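Putative prephenate dehydratase (Streptococcus mutans, PDB 4LUB) probably catalyses the decarboxylating dehydration of prephenate to 3-phenylpyruvate, the step that commits this precursor to L-phenylalanine biosynthesis. Local coordinates at residues 74-79 with 174-179; 199-204 with 261-266; 218-223 with 248-253; 193-198 with 240-245. One frame throughout, in Å; residues are numbered along the deposited sequence.

Contact 1: residues 74-79 with 174-179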
# COMPACT_ATOMS: atom_id res chain seq x y z
N ILE B 74 11.85 17.56 3.61
CA ILE B 74 11.87 17.49 5.06
C ILE B 74 11.96 16.01 5.41
O ILE B 74 11.57 15.16 4.62
CB ILE B 74 10.60 18.14 5.65
CG1 ILE B 74 10.69 18.27 7.16
CG2 ILE B 74 9.34 17.35 5.27
CD1 ILE B 74 9.43 18.85 7.75
N GLU B 75 12.49 15.68 6.59
CA GLU B 75 12.62 14.28 7.00
C GLU B 75 11.93 13.95 8.31
O GLU B 75 11.80 14.80 9.19
CB GLU B 75 14.10 13.89 7.11
CG GLU B 75 14.87 13.97 5.81
CD GLU B 75 16.30 13.50 5.95
OE1 GLU B 75 16.66 12.97 7.03
OE2 GLU B 75 17.07 13.64 4.97
N ALA B 76 11.45 12.71 8.42
CA ALA B 76 11.13 12.16 9.74
C ALA B 76 12.39 12.07 10.61
O ALA B 76 13.41 11.51 10.20
CB ALA B 76 10.48 10.80 9.59
N VAL B 77 12.34 12.66 11.80
CA VAL B 77 13.50 12.65 12.70
C VAL B 77 13.21 11.94 14.02
O VAL B 77 14.11 11.72 14.82
CB VAL B 77 14.01 14.09 12.97
CG1 VAL B 77 14.58 14.69 11.69
CG2 VAL B 77 12.90 14.98 13.54
N ALA B 78 11.95 11.59 14.23
CA ALA B 78 11.55 10.76 15.37
C ALA B 78 10.18 10.15 15.09
O ALA B 78 9.34 10.77 14.44
CB ALA B 78 11.52 11.58 16.65
N GLU B 79 9.96 8.94 15.60
CA GLU B 79 8.65 8.30 15.53
C GLU B 79 8.08 8.00 16.91
O GLU B 79 8.78 7.45 17.76
CB GLU B 79 8.74 7.01 14.72
CG GLU B 79 7.41 6.31 14.50
CD GLU B 79 7.57 5.03 13.71
OE1 GLU B 79 8.04 5.12 12.56
OE2 GLU B 79 7.17 3.96 14.19
N ARG B 174 1.32 5.15 14.16
CA ARG B 174 2.67 5.67 14.12
C ARG B 174 2.56 7.15 13.77
O ARG B 174 1.85 7.51 12.83
CB ARG B 174 3.50 4.92 13.06
CG ARG B 174 3.65 3.44 13.34
CD ARG B 174 4.25 2.67 12.17
NE ARG B 174 5.66 2.99 11.98
CZ ARG B 174 6.30 2.96 10.82
NH1 ARG B 174 5.65 2.56 9.72
NH2 ARG B 174 7.58 3.26 10.75
N PHE B 175 3.27 7.99 14.51
CA PHE B 175 3.33 9.42 14.24
C PHE B 175 4.78 9.77 13.99
O PHE B 175 5.68 9.24 14.65
CB PHE B 175 2.78 10.28 15.40
CG PHE B 175 1.32 10.06 15.71
CD1 PHE B 175 0.90 8.94 16.40
CD2 PHE B 175 0.37 10.98 15.30
CE1 PHE B 175 -0.45 8.74 16.67
CE2 PHE B 175 -0.97 10.79 15.56
CZ PHE B 175 -1.39 9.67 16.25
N TRP B 176 5.02 10.62 13.00
CA TRP B 176 6.35 11.14 12.76
C TRP B 176 6.53 12.58 13.20
O TRP B 176 5.65 13.42 13.00
CB TRP B 176 6.70 11.00 11.28
CG TRP B 176 7.13 9.63 10.90
CD1 TRP B 176 7.33 8.57 11.75
CD2 TRP B 176 7.40 9.15 9.59
NE1 TRP B 176 7.72 7.46 11.03
CE2 TRP B 176 7.78 7.80 9.70
CE3 TRP B 176 7.37 9.74 8.32
CZ2 TRP B 176 8.11 7.02 8.60
CZ3 TRP B 176 7.70 8.97 7.22
CH2 TRP B 176 8.07 7.62 7.37
N VAL B 177 7.69 12.85 13.79
CA VAL B 177 8.15 14.20 13.98
C VAL B 177 9.00 14.55 12.78
O VAL B 177 10.01 13.91 12.50
CB VAL B 177 8.97 14.36 15.29
CG1 VAL B 177 9.42 15.80 15.45
CG2 VAL B 177 8.15 13.91 16.49
N LEU B 178 8.54 15.54 12.02
CA LEU B 178 9.25 16.02 10.85
C LEU B 178 10.06 17.26 11.16
O LEU B 178 9.57 18.18 11.81
CB LEU B 178 8.28 16.31 9.70
CG LEU B 178 7.48 15.24 8.94
CD1 LEU B 178 7.66 13.83 9.49
CD2 LEU B 178 6.01 15.61 8.74
N GLY B 179 11.29 17.30 10.65
CA GLY B 179 12.12 18.47 10.80
C GLY B 179 13.50 18.26 10.21
O GLY B 179 13.69 17.45 9.29
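The indole of W176 meets A76 over one face and E79 at its edge. The methyl of A76 lies over the six-membered ring, CB 3.8 Å from its centroid in a CH-pi contact displaced toward the rim. At the edge, W176 NE1 donates to E79 OE1 over 2.8 Å, with the acceptor almost exactly in the ring plane, so the bond helps fix how the indole is turned. The second flat group, the guanidinium of R174, also receives E79 at its edge: R174 NE reaches E79 OE2 at 2.8 Å in a nearly straight bond (173°), but comes from above the carboxylate plane, the two planes standing 64° apart. R174 NH2 completes the salt bridge with a bent, weak bond to E79 OE1. With CG anti to its backbone N (chi1 -176°) and an extended chain, E79 carries its carboxylate across to both partners. R174 is shared as well, its NH1 pairing with E54 and D242.

These side chains stand on two antiparallel strands of the prephenate dehydratase region, and the pairing is broken by a classic beta bulge in which V77 and A78 both face V177. V77 N gives V177 O a 2.7 Å bond, A78 N adds a weak one to the same oxygen, and V177 N returns to A78 O at 2.7 Å. On the face opposite the indole, A78 CB lies 4.0 Å from V177 CB. Where strand 75-83 begins and 172-179 ends, I74 CD1 presses on L178 CB at 3.4 Å, tighter than normal van der Waals contact, the two side chains crossing at about a right angle.

Contact 2: residues 199-204 with 261-266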
# COMPACT_ATOMS: atom_id res chain seq x y z
N THR B 199 11.90 4.72 -6.51
CA THR B 199 11.35 4.57 -7.85
C THR B 199 12.28 3.65 -8.64
O THR B 199 13.50 3.66 -8.43
CB THR B 199 11.19 5.91 -8.57
OG1 THR B 199 12.41 6.66 -8.47
CG2 THR B 199 10.07 6.71 -7.93
N LEU B 200 11.71 2.86 -9.53
CA LEU B 200 12.48 1.84 -10.20
C LEU B 200 12.82 2.29 -11.63
O LEU B 200 12.18 3.19 -12.16
CB LEU B 200 11.68 0.53 -10.20
CG LEU B 200 11.42 0.05 -8.76
CD1 LEU B 200 10.29 -0.97 -8.72
CD2 LEU B 200 12.67 -0.49 -8.09
N PRO B 201 13.84 1.67 -12.25
CA PRO B 201 14.18 2.00 -13.64
C PRO B 201 13.05 1.62 -14.58
O PRO B 201 12.53 0.50 -14.49
CB PRO B 201 15.44 1.16 -13.92
CG PRO B 201 16.01 0.88 -12.58
CD PRO B 201 14.85 0.78 -11.64
N ASP B 202 12.66 2.55 -15.45
CA ASP B 202 11.48 2.43 -16.32
C ASP B 202 10.21 2.36 -15.47
O ASP B 202 9.17 1.93 -15.96
CB ASP B 202 11.58 1.21 -17.24
CG ASP B 202 12.77 1.26 -18.16
OD1 ASP B 202 12.89 2.25 -18.93
OD2 ASP B 202 13.58 0.31 -18.15
N ASN B 203 10.32 2.79 -14.21
CA ASN B 203 9.24 2.64 -13.23
C ASN B 203 8.54 1.27 -13.26
O ASN B 203 7.34 1.17 -13.03
CB ASN B 203 8.22 3.76 -13.44
CG ASN B 203 8.83 5.13 -13.22
OD1 ASN B 203 8.82 5.97 -14.12
ND2 ASN B 203 9.39 5.35 -12.04
N LEU B 204 9.33 0.24 -13.54
CA LEU B 204 8.85 -1.14 -13.57
C LEU B 204 8.89 -1.84 -12.21
O LEU B 204 9.97 -1.99 -11.63
CB LEU B 204 9.71 -1.95 -14.54
CG LEU B 204 9.39 -2.21 -16.01
CD1 LEU B 204 8.62 -1.08 -16.70
CD2 LEU B 204 10.69 -2.56 -16.75
N ILE B 261 22.92 0.21 -9.08
CA ILE B 261 21.96 -0.56 -9.87
C ILE B 261 21.07 0.37 -10.72
O ILE B 261 20.37 -0.08 -11.64
CB ILE B 261 21.09 -1.47 -8.94
CG1 ILE B 261 21.94 -2.61 -8.38
CG2 ILE B 261 19.95 -2.14 -9.67
CD1 ILE B 261 21.31 -3.31 -7.19
N GLY B 262 21.11 1.66 -10.44
CA GLY B 262 20.23 2.60 -11.11
C GLY B 262 18.86 2.77 -10.47
O GLY B 262 17.95 3.32 -11.08
N ILE B 263 18.71 2.28 -9.24
CA ILE B 263 17.48 2.51 -8.48
C ILE B 263 17.58 3.83 -7.71
O ILE B 263 18.55 4.05 -6.97
CB ILE B 263 17.18 1.36 -7.50
CG1 ILE B 263 16.91 0.06 -8.27
CG2 ILE B 263 15.97 1.68 -6.62
CD1 ILE B 263 17.22 -1.19 -7.48
N HIS B 264 16.59 4.70 -7.89
CA HIS B 264 16.62 5.98 -7.21
C HIS B 264 15.80 5.93 -5.94
O HIS B 264 14.78 5.24 -5.88
CB HIS B 264 16.07 7.10 -8.11
CG HIS B 264 16.94 7.40 -9.29
ND1 HIS B 264 16.53 7.22 -10.59
CD2 HIS B 264 18.20 7.90 -9.36
CE1 HIS B 264 17.49 7.59 -11.42
NE2 HIS B 264 18.52 8.00 -10.70
N TYR B 265 16.26 6.65 -4.93
CA TYR B 265 15.59 6.64 -3.64
C TYR B 265 15.59 8.05 -3.07
O TYR B 265 16.49 8.84 -3.34
CB TYR B 265 16.26 5.66 -2.66
CG TYR B 265 17.69 5.99 -2.34
CD1 TYR B 265 18.01 6.82 -1.27
CD2 TYR B 265 18.73 5.46 -3.10
CE1 TYR B 265 19.32 7.12 -0.97
CE2 TYR B 265 20.05 5.76 -2.80
CZ TYR B 265 20.34 6.59 -1.74
OH TYR B 265 21.64 6.90 -1.43
N LYS B 266 14.54 8.35 -2.32
CA LYS B 266 14.49 9.50 -1.44
C LYS B 266 14.45 9.02 0.01
O LYS B 266 13.61 8.21 0.37
CB LYS B 266 13.26 10.36 -1.75
CG LYS B 266 13.16 11.65 -0.97
CD LYS B 266 11.95 12.41 -1.43
CE LYS B 266 11.75 13.69 -0.65
NZ LYS B 266 10.70 14.53 -1.27
O HOH W 1 12.74 7.80 -5.72
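T199 and H264 form an antiparallel hydrogen-bonded pair where two strands of the ACT domain sheet separate, 189-199 running out into a loop and 264-274 just beginning. T199 N donates to H264 O over 3.0 Å, tilted 27° from the carbonyl plane; the return bond from H264 N to T199 O is weak at 3.3 Å. On the same side of the sheet the hydroxyl of T199 rests beside H264 CB, and a water bonded to T199 OG1 at 3.0 Å also gives H264 O a weak bond, a second link between the strand ends.

Beyond this pair the contact is by van der Waals approach. I263 divides its branches: CG2, pointing away from its own backbone N, sits 3.6 Å from T199 O and also approaches L200 CD2, while CG1 comes within 4.0 Å of P201 CD. I263 also touches L258 of helix 248-261, and L200 touches F239 of strand 237-244.

Each segment turns sharply next to the pair. G262 ends helix 248-261 in a Schellman motif, its positive phi (86°) steering the backbone from helix into strand. In the loop after T199, N203 N bonds back to L200 O at 2.8 Å and tightens the turn that leads away from the sheet. The pyrrolidine of P201 lies against the helix exit, its CG 3.5 Å from G262 O.

Contact 3: residues 218-223 with 248-253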
# COMPACT_ATOMS: atom_id res chain seq x y z
N ARG B 218 22.36 -8.43 2.91
CA ARG B 218 23.12 -7.88 4.02
C ARG B 218 22.45 -8.15 5.36
O ARG B 218 22.96 -7.76 6.41
CB ARG B 218 23.31 -6.36 3.87
CG ARG B 218 23.95 -5.90 2.56
CD ARG B 218 24.17 -4.39 2.55
NE ARG B 218 25.22 -4.00 1.61
CZ ARG B 218 25.05 -3.86 0.30
NH1 ARG B 218 23.86 -4.05 -0.26
NH2 ARG B 218 26.07 -3.51 -0.45
N GLY B 219 21.31 -8.85 5.34
CA GLY B 219 20.55 -9.09 6.55
C GLY B 219 19.89 -7.87 7.18
O GLY B 219 19.60 -7.89 8.38
N ILE B 220 19.67 -6.82 6.40
CA ILE B 220 18.89 -5.67 6.89
C ILE B 220 17.41 -5.94 6.66
O ILE B 220 16.96 -6.01 5.52
CB ILE B 220 19.32 -4.36 6.19
CG1 ILE B 220 20.80 -4.06 6.48
CG2 ILE B 220 18.43 -3.19 6.64
CD1 ILE B 220 21.45 -3.15 5.45
N ASP B 221 16.65 -6.10 7.74
CA ASP B 221 15.25 -6.53 7.65
C ASP B 221 14.29 -5.44 7.18
O ASP B 221 14.26 -4.35 7.74
CB ASP B 221 14.74 -7.07 8.99
CG ASP B 221 15.42 -8.36 9.39
OD1 ASP B 221 15.78 -9.14 8.50
OD2 ASP B 221 15.55 -8.60 10.60
N LEU B 222 13.50 -5.78 6.17
CA LEU B 222 12.39 -4.96 5.71
C LEU B 222 11.25 -5.11 6.70
O LEU B 222 10.86 -6.23 7.05
CB LEU B 222 11.96 -5.42 4.30
CG LEU B 222 10.95 -4.70 3.38
CD1 LEU B 222 9.53 -4.85 3.86
CD2 LEU B 222 11.29 -3.25 3.16
N THR B 223 10.73 -3.99 7.19
CA THR B 223 9.68 -4.02 8.19
C THR B 223 8.36 -3.47 7.66
O THR B 223 7.32 -3.61 8.30
CB THR B 223 10.08 -3.25 9.47
OG1 THR B 223 10.17 -1.85 9.17
CG2 THR B 223 11.42 -3.75 10.00
N GLU B 248 23.97 1.46 10.74
CA GLU B 248 23.86 2.57 9.81
C GLU B 248 24.92 2.53 8.71
O GLU B 248 24.68 3.00 7.60
CB GLU B 248 23.93 3.90 10.56
CG GLU B 248 22.68 4.24 11.35
CD GLU B 248 22.51 5.74 11.53
OE1 GLU B 248 23.02 6.26 12.55
OE2 GLU B 248 21.87 6.38 10.66
N LYS B 249 26.06 1.91 8.98
CA LYS B 249 27.13 1.91 8.00
C LYS B 249 26.87 0.84 6.94
O LYS B 249 27.16 1.04 5.77
CB LYS B 249 28.48 1.67 8.69
CG LYS B 249 29.68 1.64 7.77
CD LYS B 249 30.33 3.01 7.70
CE LYS B 249 31.80 2.91 7.34
NZ LYS B 249 32.57 2.22 8.41
N LEU B 250 26.30 -0.29 7.36
CA LEU B 250 25.83 -1.31 6.42
C LEU B 250 24.67 -0.83 5.54
O LEU B 250 24.64 -1.12 4.34
CB LEU B 250 25.45 -2.57 7.18
CG LEU B 250 25.36 -3.85 6.33
CD1 LEU B 250 26.60 -4.09 5.44
CD2 LEU B 250 25.09 -5.05 7.24
N VAL B 251 23.72 -0.13 6.15
CA VAL B 251 22.66 0.53 5.40
C VAL B 251 23.23 1.48 4.34
O VAL B 251 22.75 1.51 3.21
CB VAL B 251 21.70 1.28 6.34
CG1 VAL B 251 20.77 2.18 5.56
CG2 VAL B 251 20.90 0.29 7.17
N SER B 252 24.27 2.24 4.70
CA SER B 252 24.89 3.17 3.76
C SER B 252 25.42 2.48 2.50
O SER B 252 25.27 3.01 1.40
CB SER B 252 26.03 3.94 4.44
OG SER B 252 25.52 4.86 5.38
N PHE B 253 26.08 1.34 2.68
CA PHE B 253 26.50 0.54 1.53
C PHE B 253 25.32 0.01 0.73
O PHE B 253 25.37 -0.01 -0.50
CB PHE B 253 27.42 -0.62 1.97
CG PHE B 253 28.72 -0.17 2.58
CD1 PHE B 253 29.62 0.58 1.83
CD2 PHE B 253 29.07 -0.51 3.87
CE1 PHE B 253 30.82 1.00 2.38
CE2 PHE B 253 30.27 -0.10 4.42
CZ PHE B 253 31.14 0.66 3.67
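Apolar contacts join I220 and R218 to the first turns of helix 248-261. I220 points its CD1 at the helix backbone, 3.8 Å from V251 N, and the same methyl touches V251 CG2 at 3.9 Å and L250 CG at 4.1 Å. L250 spreads its two methyls along R218: CD2 reaches the carbonyl, 3.5 Å from R218 O, and CD1 lies 3.8 Å from R218 CD. A chi1 of -162° turns the leucine branch away from its own N and toward the arginine.

The polar part belongs to R218. Its chain is extended from CG to NE and crosses F253 at about a right angle, laying one face of the guanidinium over the backbone carbonyl group of F253, with R218 NH2 3.6 Å from F253 O. Directed bonds of the group lie outside the two segments, among them a salt bridge from NH1 to E257, one turn further along the helix, and a hydrogen bond from NH1 to T214 O.

Within the helix, S252 OG and S252 N both donate to E248 O, from opposite faces of its plane. On the other segment, G219 closes helix 208-216 with a Schellman motif. The contact thus packs the turn that follows this helix, and leads into strand 222-229, against the first turns of helix 248-261. Contacts across the segments are mostly van der Waals, so the charge of R218 is left to partners outside them, probably chiefly E257.

Contact 4: residues 193-198 with 240-245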
# COMPACT_ATOMS: atom_id res chain seq x y z
N LYS B 193 14.92 2.91 12.72
CA LYS B 193 14.48 2.62 11.37
C LYS B 193 14.92 3.67 10.37
O LYS B 193 15.30 4.77 10.74
CB LYS B 193 12.95 2.49 11.32
CG LYS B 193 12.42 1.15 11.82
CD LYS B 193 10.90 1.11 11.82
CE LYS B 193 10.38 -0.23 12.35
NZ LYS B 193 8.89 -0.31 12.33
N ILE B 194 14.86 3.31 9.09
CA ILE B 194 15.06 4.26 8.01
C ILE B 194 13.92 4.01 7.03
O ILE B 194 13.58 2.86 6.74
CB ILE B 194 16.45 4.10 7.31
CG1 ILE B 194 16.53 4.99 6.08
CG2 ILE B 194 16.72 2.64 6.91
CD1 ILE B 194 17.95 5.19 5.56
N SER B 195 13.31 5.08 6.55
CA SER B 195 12.24 4.97 5.56
C SER B 195 12.67 5.57 4.24
O SER B 195 13.24 6.66 4.20
CB SER B 195 10.96 5.65 6.05
OG SER B 195 10.46 5.01 7.21
N LEU B 196 12.40 4.84 3.17
CA LEU B 196 12.84 5.25 1.85
C LEU B 196 11.65 5.32 0.92
O LEU B 196 10.69 4.55 1.06
CB LEU B 196 13.87 4.28 1.29
CG LEU B 196 15.24 4.14 1.97
CD1 LEU B 196 15.97 2.91 1.43
CD2 LEU B 196 16.10 5.39 1.89
N ALA B 197 11.68 6.26 -0.02
CA ALA B 197 10.78 6.19 -1.16
C ALA B 197 11.60 5.82 -2.40
O ALA B 197 12.48 6.58 -2.80
CB ALA B 197 10.04 7.51 -1.35
N LEU B 198 11.32 4.66 -2.99
CA LEU B 198 12.06 4.20 -4.16
C LEU B 198 11.24 4.32 -5.43
O LEU B 198 10.03 4.05 -5.42
CB LEU B 198 12.51 2.74 -4.04
CG LEU B 198 13.23 2.15 -2.83
CD1 LEU B 198 13.19 0.64 -2.96
CD2 LEU B 198 14.66 2.61 -2.80
N ILE B 240 7.13 2.98 -0.61
CA ILE B 240 7.56 3.30 0.74
C ILE B 240 8.07 2.05 1.41
O ILE B 240 7.33 1.09 1.61
CB ILE B 240 6.42 3.87 1.59
CG1 ILE B 240 5.73 5.00 0.85
CG2 ILE B 240 6.97 4.36 2.93
CD1 ILE B 240 6.70 6.11 0.49
N ILE B 241 9.35 2.06 1.73
CA ILE B 241 9.99 0.96 2.43
C ILE B 241 10.65 1.38 3.75
O ILE B 241 11.38 2.37 3.80
CB ILE B 241 10.99 0.27 1.48
CG1 ILE B 241 10.24 -0.39 0.34
CG2 ILE B 241 11.69 -0.87 2.19
CD1 ILE B 241 11.10 -0.87 -0.78
N ASP B 242 10.38 0.62 4.81
CA ASP B 242 11.08 0.79 6.08
C ASP B 242 12.07 -0.36 6.27
O ASP B 242 11.77 -1.51 5.96
CB ASP B 242 10.13 0.83 7.28
CG ASP B 242 9.06 1.91 7.19
OD1 ASP B 242 9.12 2.80 6.31
OD2 ASP B 242 8.16 1.87 8.04
N PHE B 243 13.24 -0.03 6.82
CA PHE B 243 14.23 -1.03 7.18
C PHE B 243 14.74 -0.71 8.57
O PHE B 243 14.78 0.45 8.98
CB PHE B 243 15.42 -1.02 6.22
CG PHE B 243 15.13 -1.62 4.87
CD1 PHE B 243 15.01 -2.99 4.73
CD2 PHE B 243 15.01 -0.83 3.75
CE1 PHE B 243 14.75 -3.55 3.50
CE2 PHE B 243 14.75 -1.39 2.52
CZ PHE B 243 14.62 -2.76 2.39
N GLU B 244 15.15 -1.74 9.29
CA GLU B 244 15.84 -1.53 10.55
C GLU B 244 17.12 -0.76 10.27
O GLU B 244 17.82 -1.02 9.28
CB GLU B 244 16.10 -2.85 11.26
CG GLU B 244 14.97 -3.18 12.24
CD GLU B 244 15.02 -4.58 12.80
OE1 GLU B 244 16.10 -5.21 12.75
OE2 GLU B 244 13.97 -5.05 13.28
N ASN B 245 17.41 0.22 11.12
CA ASN B 245 18.58 1.07 10.94
C ASN B 245 19.52 0.96 12.13
O ASN B 245 20.09 1.95 12.58
CB ASN B 245 18.15 2.52 10.74
CG ASN B 245 19.26 3.39 10.19
OD1 ASN B 245 20.05 2.95 9.35
ND2 ASN B 245 19.37 4.61 10.70
O HOH W 2 8.09 -0.30 9.69
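Four backbone hydrogen bonds tie I194 to F243 and L196 to I241 in regular antiparallel pairing. I194 N and F243 O are 2.9 Å apart, as are F243 N and I194 O; L196 N to I241 O is shorter, 2.7 Å, and I241 N returns to L196 O. Between these pairs, D242 CA sends a CH...O contact to I194 O.

Polar side chains gather on the face that carries S195 and D242. S195 OG donates to D242 OD1 at 2.7 Å, approaching from well above the carboxylate plane, 68° out of it, and is itself bonded to the hydroxyl of Y271. D242 OD2 accepts a hydrogen bond from a water at 2.7 Å, and that water accepts in turn from K193 NZ, so lysine and aspartate are linked through it. The positive charges of R174 and, through the water, K193 probably favour the ionised form of this buried carboxylate. On the same face A197 CB meets I240 CD1.

The two strands are neighbours in the sheet of the ACT domain, a beta-alpha-beta-beta-alpha-beta fold in which 189-199 lies between 237-244 and 264-274, with both helices packed on one side.

That helical side receives I194, L196, I241 and F243. L198 CD1 and I241 CD1 meet at 3.4 Å, closer than usual for two methyls, and I194 CG2 lies against F243 CB, while the F243 ring stacks with F215 of helix 208-216. At the strand end N245 packs its CB 3.4 Å from K193 C, and its ND2 is bonded to E248.

Contacts 2, 3 and 4 all belong to the ACT domain, while contact 1 lies in the prephenate dehydratase region, yet one sheet reaches all four. Contacts 1 and 4, with centres about 13 Å apart, touch directly: R174 NH1 lies 3.1 Å from D242 OD2, a salt bridge joining the two regions, and W176 CZ2 packs 3.4 Å from S195 OG. Contact 4 is also central within the ACT domain, since probable backbone bonds connect A197 to K266 of contact 2 and D242 to T223 of contact 3. Contacts 2 and 3, about 18 Å between centres, do not touch; helix 248-261 runs from one to the other.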